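Local coordinates for protein cytochrome cL (Hyphomicrobium denitrificans, PDB 2D0W) that probably accepts electrons from methanol dehydrogenase during methanol oxidation in the periplasm, carrying them on a covalently bound haem, at residues R6-G11 with F92-G97; G37-V42 with N114-I119; I122-K127 with K145-K150. All blocks are in the same frame, centred on the assembly; numbering follows the deposited sequence.

Contact 1: R6-G11 with F92-G97. With HEM (protoporphyrin IX containing Fe), chain H.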
# COMPACT_ATOMS: atom_id res chain seq x y z
N ARG A 6 3.70 9.97 11.61
CA ARG A 6 4.46 11.21 11.36
C ARG A 6 4.73 11.43 9.89
O ARG A 6 4.97 10.49 9.11
CB ARG A 6 5.78 11.24 12.17
CG ARG A 6 5.60 11.20 13.70
CD ARG A 6 6.74 11.89 14.46
NE ARG A 6 6.36 12.21 15.85
CZ ARG A 6 5.80 13.35 16.24
NH1 ARG A 6 5.54 14.31 15.36
NH2 ARG A 6 5.48 13.54 17.52
N ASN A 7 4.78 12.69 9.51
CA ASN A 7 5.15 13.03 8.16
C ASN A 7 6.55 12.49 7.77
O ASN A 7 7.55 12.76 8.43
CB ASN A 7 5.04 14.55 7.99
CG ASN A 7 5.20 14.98 6.55
OD1 ASN A 7 4.23 15.36 5.93
ND2 ASN A 7 6.41 14.91 6.01
N THR A 8 6.58 11.71 6.69
CA THR A 8 7.81 11.15 6.09
C THR A 8 8.99 12.15 5.98
O THR A 8 10.13 11.83 6.40
CB THR A 8 7.48 10.49 4.74
OG1 THR A 8 6.71 9.33 5.02
CG2 THR A 8 8.69 10.01 4.03
N VAL A 9 8.71 13.33 5.45
CA VAL A 9 9.79 14.33 5.24
C VAL A 9 9.98 15.30 6.44
O VAL A 9 11.12 15.71 6.75
CB VAL A 9 9.68 15.10 3.87
CG1 VAL A 9 11.07 15.79 3.51
CG2 VAL A 9 9.37 14.17 2.78
N THR A 10 8.92 15.65 7.15
CA THR A 10 9.13 16.58 8.28
C THR A 10 9.20 16.01 9.71
O THR A 10 9.83 16.61 10.58
CB THR A 10 8.13 17.76 8.28
OG1 THR A 10 8.57 18.71 9.28
CG2 THR A 10 6.78 17.32 8.63
N GLY A 11 8.54 14.87 9.95
CA GLY A 11 8.41 14.34 11.31
C GLY A 11 7.24 14.95 12.08
O GLY A 11 7.06 14.65 13.25
N PHE A 92 2.31 3.94 4.58
CA PHE A 92 1.08 4.58 4.97
C PHE A 92 1.33 6.09 5.23
O PHE A 92 0.57 6.96 4.76
CB PHE A 92 0.51 3.86 6.21
CG PHE A 92 -0.68 4.56 6.86
CD1 PHE A 92 -1.98 4.28 6.45
CD2 PHE A 92 -0.50 5.51 7.87
CE1 PHE A 92 -3.07 4.91 7.06
CE2 PHE A 92 -1.57 6.16 8.46
CZ PHE A 92 -2.87 5.85 8.06
N GLU A 93 2.39 6.38 6.00
CA GLU A 93 2.67 7.76 6.42
C GLU A 93 2.99 8.59 5.15
O GLU A 93 2.49 9.71 5.00
CB GLU A 93 3.86 7.77 7.42
CG GLU A 93 3.63 7.17 8.79
CD GLU A 93 4.90 7.12 9.67
OE1 GLU A 93 5.99 6.77 9.14
OE2 GLU A 93 4.83 7.43 10.90
N THR A 94 3.75 8.03 4.21
CA THR A 94 4.08 8.76 2.96
C THR A 94 2.81 9.06 2.17
O THR A 94 2.57 10.21 1.77
CB THR A 94 5.09 7.98 2.14
OG1 THR A 94 6.27 7.84 2.94
CG2 THR A 94 5.43 8.68 0.81
N ILE A 95 1.97 8.05 2.00
CA ILE A 95 0.70 8.24 1.30
C ILE A 95 -0.21 9.18 2.05
O ILE A 95 -0.75 10.09 1.44
CB ILE A 95 -0.02 6.91 0.96
CG1 ILE A 95 0.97 6.00 0.23
CG2 ILE A 95 -1.27 7.17 0.04
CD1 ILE A 95 0.61 4.49 0.27
N PHE A 96 -0.35 8.98 3.37
CA PHE A 96 -1.30 9.75 4.16
C PHE A 96 -0.89 11.23 4.19
O PHE A 96 -1.71 12.10 3.90
CB PHE A 96 -1.42 9.24 5.63
CG PHE A 96 -2.64 9.74 6.33
CD1 PHE A 96 -2.73 11.06 6.79
CD2 PHE A 96 -3.72 8.90 6.55
CE1 PHE A 96 -3.90 11.51 7.43
CE2 PHE A 96 -4.87 9.34 7.17
CZ PHE A 96 -4.97 10.64 7.60
N GLY A 97 0.36 11.49 4.57
CA GLY A 97 0.81 12.86 4.80
C GLY A 97 1.53 13.47 3.63
O GLY A 97 1.72 14.67 3.63
CHA HEM H . 6.78 9.96 -3.99
CHB HEM H . 3.00 6.92 -3.52
CHC HEM H . 0.06 9.88 -6.04
CHD HEM H . 4.10 12.18 -7.46
C1A HEM H . 6.01 8.88 -3.54
C2A HEM H . 6.37 7.84 -2.59
C3A HEM H . 5.34 7.00 -2.50
C4A HEM H . 4.26 7.47 -3.35
CMA HEM H . 5.24 5.70 -1.63
CAA HEM H . 7.74 7.69 -1.89
CBA HEM H . 8.63 6.89 -2.85
CGA HEM H . 9.97 6.51 -2.23
O1A HEM H . 10.12 6.59 -0.99
O2A HEM H . 10.89 6.14 -3.00
C1B HEM H . 1.86 7.47 -4.11
C2B HEM H . 0.48 6.96 -4.17
C3B HEM H . -0.27 7.77 -4.75
C4B HEM H . 0.50 8.88 -5.24
CMB HEM H . 0.14 5.58 -3.62
CAB HEM H . -1.80 7.76 -4.70
CBB HEM H . -2.44 7.70 -3.57
C1C HEM H . 0.91 10.77 -6.68
C2C HEM H . 0.52 11.93 -7.50
C3C HEM H . 1.62 12.51 -7.93
C4C HEM H . 2.77 11.84 -7.30
CMC HEM H . -0.86 11.99 -8.14
CAC HEM H . 1.85 13.54 -9.08
CBC HEM H . 1.03 14.56 -9.11
C1D HEM H . 5.17 11.90 -6.64
C2D HEM H . 6.45 12.59 -6.63
C3D HEM H . 7.28 11.91 -5.55
C4D HEM H . 6.45 10.85 -5.01
CMD HEM H . 6.87 13.77 -7.55
CAD HEM H . 8.74 12.23 -5.07
CBD HEM H . 8.50 12.99 -3.76
CGD HEM H . 9.72 13.10 -2.88
O1D HEM H . 9.63 13.62 -1.76
O2D HEM H . 10.78 12.63 -3.31
NA HEM H . 4.73 8.60 -3.98
NB HEM H . 1.78 8.62 -4.86
NC HEM H . 2.29 10.78 -6.53
ND HEM H . 5.23 10.89 -5.69
FE HEM H . 3.47 9.76 -5.19
O HOH W 1 4.07 11.84 5.18
O HOH W 2 7.65 7.55 7.09
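Glu93 reaches off helix 88-97 to take hold of the backbone of Arg6, and its side chain runs along that residue almost atom by atom. CB of Glu93 starts 3.4 Å from Arg6 O. With CG anti to its own carbonyl carbon (chi1 -69°) and the chain extended beyond, CG and CD carry on past the same carbonyl oxygen, CD of Glu93 also at 3.4 Å from Arg6 O. At the tip the carboxylate splits its work. Glu93 OE2 accepts from Arg6 N at 2.9 Å, a fairly straight bond that meets the oxygen from above the carboxylate plane, 45° out of it. Glu93 OE1 accepts instead from a water at 2.8 Å, and that water is also hydrogen-bonded to Thr8 OG1. A second water ties the main chains together, accepting from Thr8 N and donating to Glu93 O at 2.7 Å. Thr8 itself points into the helix: its OG1 comes within 2.6 Å of Thr94 OG1, a hydroxyl that has Asn85 and Gly90 as hydrogen-bond partners. On the outer side, Arg6 NH1 donates to Gly11 O, holding the guanidinium against its own turn. Thr94 then passes the contact on to the cofactor, for its methyl CG2 lies 3.6 Å from C2A of the haem. Tyr82 and Asn85, both haem-binding, stand beside the two threonines. The N-terminal segment is thus pinned to a helix that lines the haem pocket of a cytochrome c fold.

Contact 2: G37-V42 with N114-I119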
# COMPACT_ATOMS: atom_id res chain seq x y z
N GLY A 37 0.78 -1.25 13.09
CA GLY A 37 1.54 -0.76 11.91
C GLY A 37 1.71 -1.80 10.79
O GLY A 37 2.38 -1.56 9.80
N VAL A 38 1.19 -3.00 10.98
CA VAL A 38 1.29 -4.02 9.94
C VAL A 38 -0.07 -4.14 9.20
O VAL A 38 -1.12 -4.16 9.83
CB VAL A 38 1.81 -5.38 10.49
CG1 VAL A 38 1.79 -6.47 9.40
CG2 VAL A 38 3.24 -5.24 11.04
N ASP A 39 -0.03 -4.15 7.86
CA ASP A 39 -1.25 -4.11 7.01
C ASP A 39 -1.59 -5.54 6.69
O ASP A 39 -0.86 -6.17 5.90
CB ASP A 39 -0.92 -3.39 5.71
CG ASP A 39 -2.08 -3.37 4.72
OD1 ASP A 39 -1.95 -2.67 3.67
OD2 ASP A 39 -3.14 -4.01 4.96
N PRO A 40 -2.68 -6.07 7.29
CA PRO A 40 -3.05 -7.50 7.12
C PRO A 40 -3.66 -7.88 5.78
O PRO A 40 -3.92 -9.08 5.52
CB PRO A 40 -4.05 -7.74 8.23
CG PRO A 40 -4.61 -6.37 8.52
CD PRO A 40 -3.61 -5.35 8.19
N TYR A 41 -3.86 -6.89 4.90
CA TYR A 41 -4.30 -7.21 3.54
C TYR A 41 -3.16 -7.56 2.60
O TYR A 41 -3.39 -7.94 1.44
CB TYR A 41 -5.09 -6.05 2.94
CG TYR A 41 -6.44 -5.77 3.55
CD1 TYR A 41 -7.21 -6.80 4.14
CD2 TYR A 41 -6.96 -4.50 3.52
CE1 TYR A 41 -8.47 -6.53 4.67
CE2 TYR A 41 -8.23 -4.22 4.05
CZ TYR A 41 -8.98 -5.25 4.62
OH TYR A 41 -10.24 -4.97 5.15
N VAL A 42 -1.93 -7.37 3.04
CA VAL A 42 -0.77 -7.61 2.17
C VAL A 42 -0.78 -9.06 1.71
O VAL A 42 -0.96 -9.99 2.52
CB VAL A 42 0.56 -7.16 2.88
CG1 VAL A 42 1.83 -7.67 2.21
CG2 VAL A 42 0.66 -5.61 2.90
N ASN A 114 -9.57 1.31 2.68
CA ASN A 114 -9.14 1.39 1.29
C ASN A 114 -7.67 1.72 1.19
O ASN A 114 -6.99 1.19 0.33
CB ASN A 114 -9.99 2.38 0.48
CG ASN A 114 -11.39 1.79 0.15
OD1 ASN A 114 -11.56 0.61 0.03
ND2 ASN A 114 -12.38 2.64 0.04
N MET A 115 -7.18 2.58 2.06
CA MET A 115 -5.74 2.86 2.13
C MET A 115 -4.97 1.57 2.27
O MET A 115 -3.88 1.39 1.71
CB MET A 115 -5.43 3.76 3.33
CG MET A 115 -3.95 3.87 3.61
SD MET A 115 -3.15 4.96 2.42
CE MET A 115 -3.48 6.52 3.24
N LEU A 116 -5.51 0.66 3.07
CA LEU A 116 -4.78 -0.60 3.34
C LEU A 116 -4.75 -1.55 2.15
O LEU A 116 -3.85 -2.38 2.04
CB LEU A 116 -5.35 -1.28 4.60
CG LEU A 116 -5.10 -0.54 5.88
CD1 LEU A 116 -5.73 -1.32 7.01
CD2 LEU A 116 -3.58 -0.32 6.12
N LYS A 117 -5.77 -1.47 1.31
CA LYS A 117 -5.86 -2.28 0.10
C LYS A 117 -4.96 -1.68 -0.98
O LYS A 117 -4.34 -2.35 -1.79
CB LYS A 117 -7.31 -2.31 -0.42
CG LYS A 117 -8.30 -3.10 0.45
CD LYS A 117 -9.72 -2.89 -0.11
CE LYS A 117 -10.73 -3.81 0.48
NZ LYS A 117 -10.75 -3.57 1.92
N LEU A 118 -4.92 -0.37 -1.00
CA LEU A 118 -3.97 0.33 -1.88
C LEU A 118 -2.54 -0.13 -1.58
O LEU A 118 -1.75 -0.42 -2.49
CB LEU A 118 -4.07 1.84 -1.66
CG LEU A 118 -3.01 2.72 -2.33
CD1 LEU A 118 -2.90 2.45 -3.83
CD2 LEU A 118 -3.31 4.22 -1.99
N ILE A 119 -2.18 -0.16 -0.31
CA ILE A 119 -0.80 -0.55 0.09
C ILE A 119 -0.56 -2.04 -0.33
O ILE A 119 0.50 -2.39 -0.85
CB ILE A 119 -0.62 -0.31 1.58
CG1 ILE A 119 -0.49 1.19 1.87
CG2 ILE A 119 0.60 -1.09 2.17
CD1 ILE A 119 -0.61 1.60 3.39
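The Tyr41 ring meets Leu116 and Lys117 at the side of helix 112-124: Leu116 C lies at its edge, in the ring plane, while Leu116 CB and Lys117 NZ approach obliquely. CD2 of Tyr41 touches Leu116 CB at 3.8 Å and Lys117 CG at 3.6 Å. The second flat group, the Asp39 carboxylate, has Tyr41 N above its plane, 44° out of it. That bond, Tyr41 N to Asp39 OD2 at 3.0 Å, makes an Asx turn, set within a type I beta turn from Asp39 to Val42. Asp39 CG stands anti to the backbone N (chi1 176°), which carries the carboxylate onto the helix, where it slides past Leu116 in the opposite direction. CD2 of Leu116 packs on Asp39 CG at 3.7 Å, and CB of Leu116 on OD2 of Asp39. Were Asp39 replaced by an alanine, the turn would probably relax for want of a side-chain acceptor for Tyr41 N, and a gap would open beside Leu116 and Ile119. The polar ends of the other pair are settled by one neighbour. Asp113 accepts from Tyr41 OH through one carboxylate oxygen and forms a salt bridge with Lys117 NZ through the other, and the bend at the end of the lysine chain brings NZ of Lys117 alongside the tyrosine, obliquely, 3.4 Å from CE2 of Tyr41. Cys47 and Cys165, joined by a disulfide, also touch the Tyr41 side chain, while Leu118 points away from this loop and reaches the haem. On the helix side of the carboxylate, OD1 of Asp39 sits 2.5 Å from Leu116 O and 3.4 Å from CG2 of Ile119.

Contact 3: I122-K127 with K145-K150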
# COMPACT_ATOMS: atom_id res chain seq x y z
N ILE A 122 0.34 -1.95 -3.94
CA ILE A 122 1.71 -1.48 -4.09
C ILE A 122 2.74 -2.57 -3.77
O ILE A 122 3.72 -2.74 -4.50
CB ILE A 122 1.99 -0.16 -3.27
CG1 ILE A 122 1.12 0.99 -3.80
CG2 ILE A 122 3.51 0.16 -3.26
CD1 ILE A 122 1.07 2.21 -2.83
N ARG A 123 2.53 -3.33 -2.70
CA ARG A 123 3.44 -4.46 -2.40
C ARG A 123 3.38 -5.51 -3.50
O ARG A 123 4.42 -6.11 -3.86
CB ARG A 123 3.12 -5.11 -1.04
CG ARG A 123 3.19 -4.11 0.18
CD ARG A 123 4.49 -3.35 0.12
NE ARG A 123 4.68 -2.65 1.38
CZ ARG A 123 5.59 -1.71 1.61
NH1 ARG A 123 6.41 -1.32 0.67
NH2 ARG A 123 5.65 -1.17 2.81
N HIS A 124 2.18 -5.77 -4.01
CA HIS A 124 1.98 -6.86 -5.02
C HIS A 124 2.70 -6.67 -6.38
O HIS A 124 3.06 -7.66 -7.05
CB HIS A 124 0.49 -7.11 -5.29
CG HIS A 124 0.22 -8.37 -6.06
ND1 HIS A 124 0.36 -9.63 -5.51
CD2 HIS A 124 -0.18 -8.56 -7.34
CE1 HIS A 124 0.07 -10.55 -6.43
NE2 HIS A 124 -0.25 -9.92 -7.55
N ILE A 125 2.83 -5.41 -6.79
CA ILE A 125 3.46 -5.01 -8.06
C ILE A 125 5.00 -4.97 -8.08
O ILE A 125 5.60 -4.76 -9.14
CB ILE A 125 2.87 -3.63 -8.62
CG1 ILE A 125 3.06 -2.44 -7.66
CG2 ILE A 125 1.37 -3.78 -9.03
CD1 ILE A 125 2.33 -1.15 -8.13
N GLN A 126 5.61 -5.20 -6.90
CA GLN A 126 7.04 -5.43 -6.73
C GLN A 126 7.56 -6.48 -7.70
O GLN A 126 6.96 -7.51 -7.88
CB GLN A 126 7.34 -5.88 -5.30
CG GLN A 126 8.83 -6.02 -4.96
CD GLN A 126 9.61 -4.72 -5.16
OE1 GLN A 126 10.80 -4.75 -5.52
NE2 GLN A 126 8.98 -3.58 -4.90
N LYS A 127 8.67 -6.18 -8.35
CA LYS A 127 9.22 -7.05 -9.37
C LYS A 127 10.73 -7.31 -9.17
O LYS A 127 11.33 -8.02 -9.95
CB LYS A 127 8.90 -6.49 -10.78
CG LYS A 127 9.34 -5.04 -11.06
CD LYS A 127 10.84 -4.92 -11.38
CE LYS A 127 11.33 -3.47 -11.27
NZ LYS A 127 12.83 -3.26 -11.23
N LYS A 145 6.16 -13.90 -5.93
CA LYS A 145 6.72 -13.92 -7.29
C LYS A 145 6.71 -12.50 -7.88
O LYS A 145 5.76 -11.76 -7.64
CB LYS A 145 5.94 -14.89 -8.18
CG LYS A 145 4.47 -15.04 -7.81
CD LYS A 145 3.58 -14.04 -8.54
CE LYS A 145 2.09 -14.27 -8.32
NZ LYS A 145 1.70 -14.06 -6.89
N PRO A 146 7.75 -12.12 -8.66
CA PRO A 146 7.79 -10.79 -9.23
C PRO A 146 6.48 -10.55 -9.99
O PRO A 146 5.99 -11.48 -10.63
CB PRO A 146 8.98 -10.86 -10.21
CG PRO A 146 9.23 -12.35 -10.44
CD PRO A 146 8.91 -12.94 -9.08
N PHE A 147 5.92 -9.33 -9.93
CA PHE A 147 4.60 -9.08 -10.57
C PHE A 147 4.77 -9.15 -12.08
O PHE A 147 5.70 -8.58 -12.59
CB PHE A 147 4.04 -7.72 -10.16
CG PHE A 147 2.69 -7.37 -10.79
CD1 PHE A 147 2.60 -6.36 -11.76
CD2 PHE A 147 1.50 -8.01 -10.38
CE1 PHE A 147 1.40 -6.02 -12.35
CE2 PHE A 147 0.27 -7.68 -10.96
CZ PHE A 147 0.22 -6.66 -11.94
N ASP A 148 3.86 -9.85 -12.76
CA ASP A 148 3.79 -9.92 -14.21
C ASP A 148 2.44 -9.43 -14.66
O ASP A 148 1.45 -10.15 -14.50
CB ASP A 148 3.93 -11.36 -14.69
CG ASP A 148 3.92 -11.47 -16.20
OD1 ASP A 148 3.90 -10.41 -16.91
OD2 ASP A 148 3.95 -12.60 -16.70
N ILE A 149 2.39 -8.23 -15.22
CA ILE A 149 1.12 -7.62 -15.70
C ILE A 149 0.35 -8.48 -16.72
O ILE A 149 -0.89 -8.47 -16.74
CB ILE A 149 1.36 -6.22 -16.30
CG1 ILE A 149 0.02 -5.54 -16.76
CG2 ILE A 149 2.32 -6.30 -17.41
CD1 ILE A 149 -0.93 -5.09 -15.61
N LYS A 150 1.09 -9.22 -17.54
CA LYS A 150 0.52 -10.12 -18.54
C LYS A 150 -0.32 -11.22 -17.92
O LYS A 150 -1.50 -11.38 -18.30
CB LYS A 150 1.61 -10.73 -19.41
CG LYS A 150 2.35 -9.71 -20.28
CD LYS A 150 3.49 -10.42 -21.08
CE LYS A 150 4.55 -11.05 -20.12
NZ LYS A 150 5.81 -11.40 -20.85
O HOH W 3 3.38 -10.28 -7.21
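Phe147 is the tight centre of this contact, packed against His124 and Ile125, both on the same side of its ring, near the end of helix 112-124. With CG anti to the backbone N (chi1 179°), its ring turns in against the helix end. CG2 of Ile125 sits over the centre of one ring face, 4.0 Å from the Phe147 centroid and nearly on its normal, a CH-pi contact. The imidazole of His124 comes in obliquely, the two ring planes at 69°, with CD2 of His124 touching CD2 of Phe147 at 3.5 Å. CB of Phe147 is pressed to His124 O at 3.3 Å. One backbone bond clamps the pair of loops, Phe147 N to Gln126 O at 2.9 Å, the donor tilted 26° from the carbonyl plane. Right after it, Asp148 takes the N-cap position of helix 149-161, accepting from Lys150 N, so the contact joins the end of helix 112-124 to the lead-in of helix 149-161. Trp121 and Trp152 add further rings around Phe147, and Glu43 accepts from His124 ND1.

Toward the solvent the fit is slacker. Pro146 lies beside the exposed Lys127, its CB 3.7 Å from Lys127 O. The doubly bent chain of Lys145 curls back until NZ stands 3.9 Å from His124 CE1. A water over the rim of one imidazole face, 2.6 Å from His124 O, bridges that oxygen and Lys145 O, though other acceptors probably compete for its protons.

From the N terminus, residues 6-11 open contact 1 and residues 37-42 open contact 2 before either has closed. The chain then runs through the haem-attachment region and returns on helix 88-97, closing contact 1, and next on helix 112-124, closing contact 2, so the two loops cross rather than nest. Helices 88-97 and 112-124 pack directly, Phe92 and Ile95 against Met115 and Ile119. Contact 3 follows in series, a short-range closure from the far end of helix 112-124 to the start of helix 149-161 with helix 138-143 in between, on the other side of the chain's centre from contact 1. Helix 112-124 thus links the 37-42 loop, helix 88-97 and the C-terminal helix.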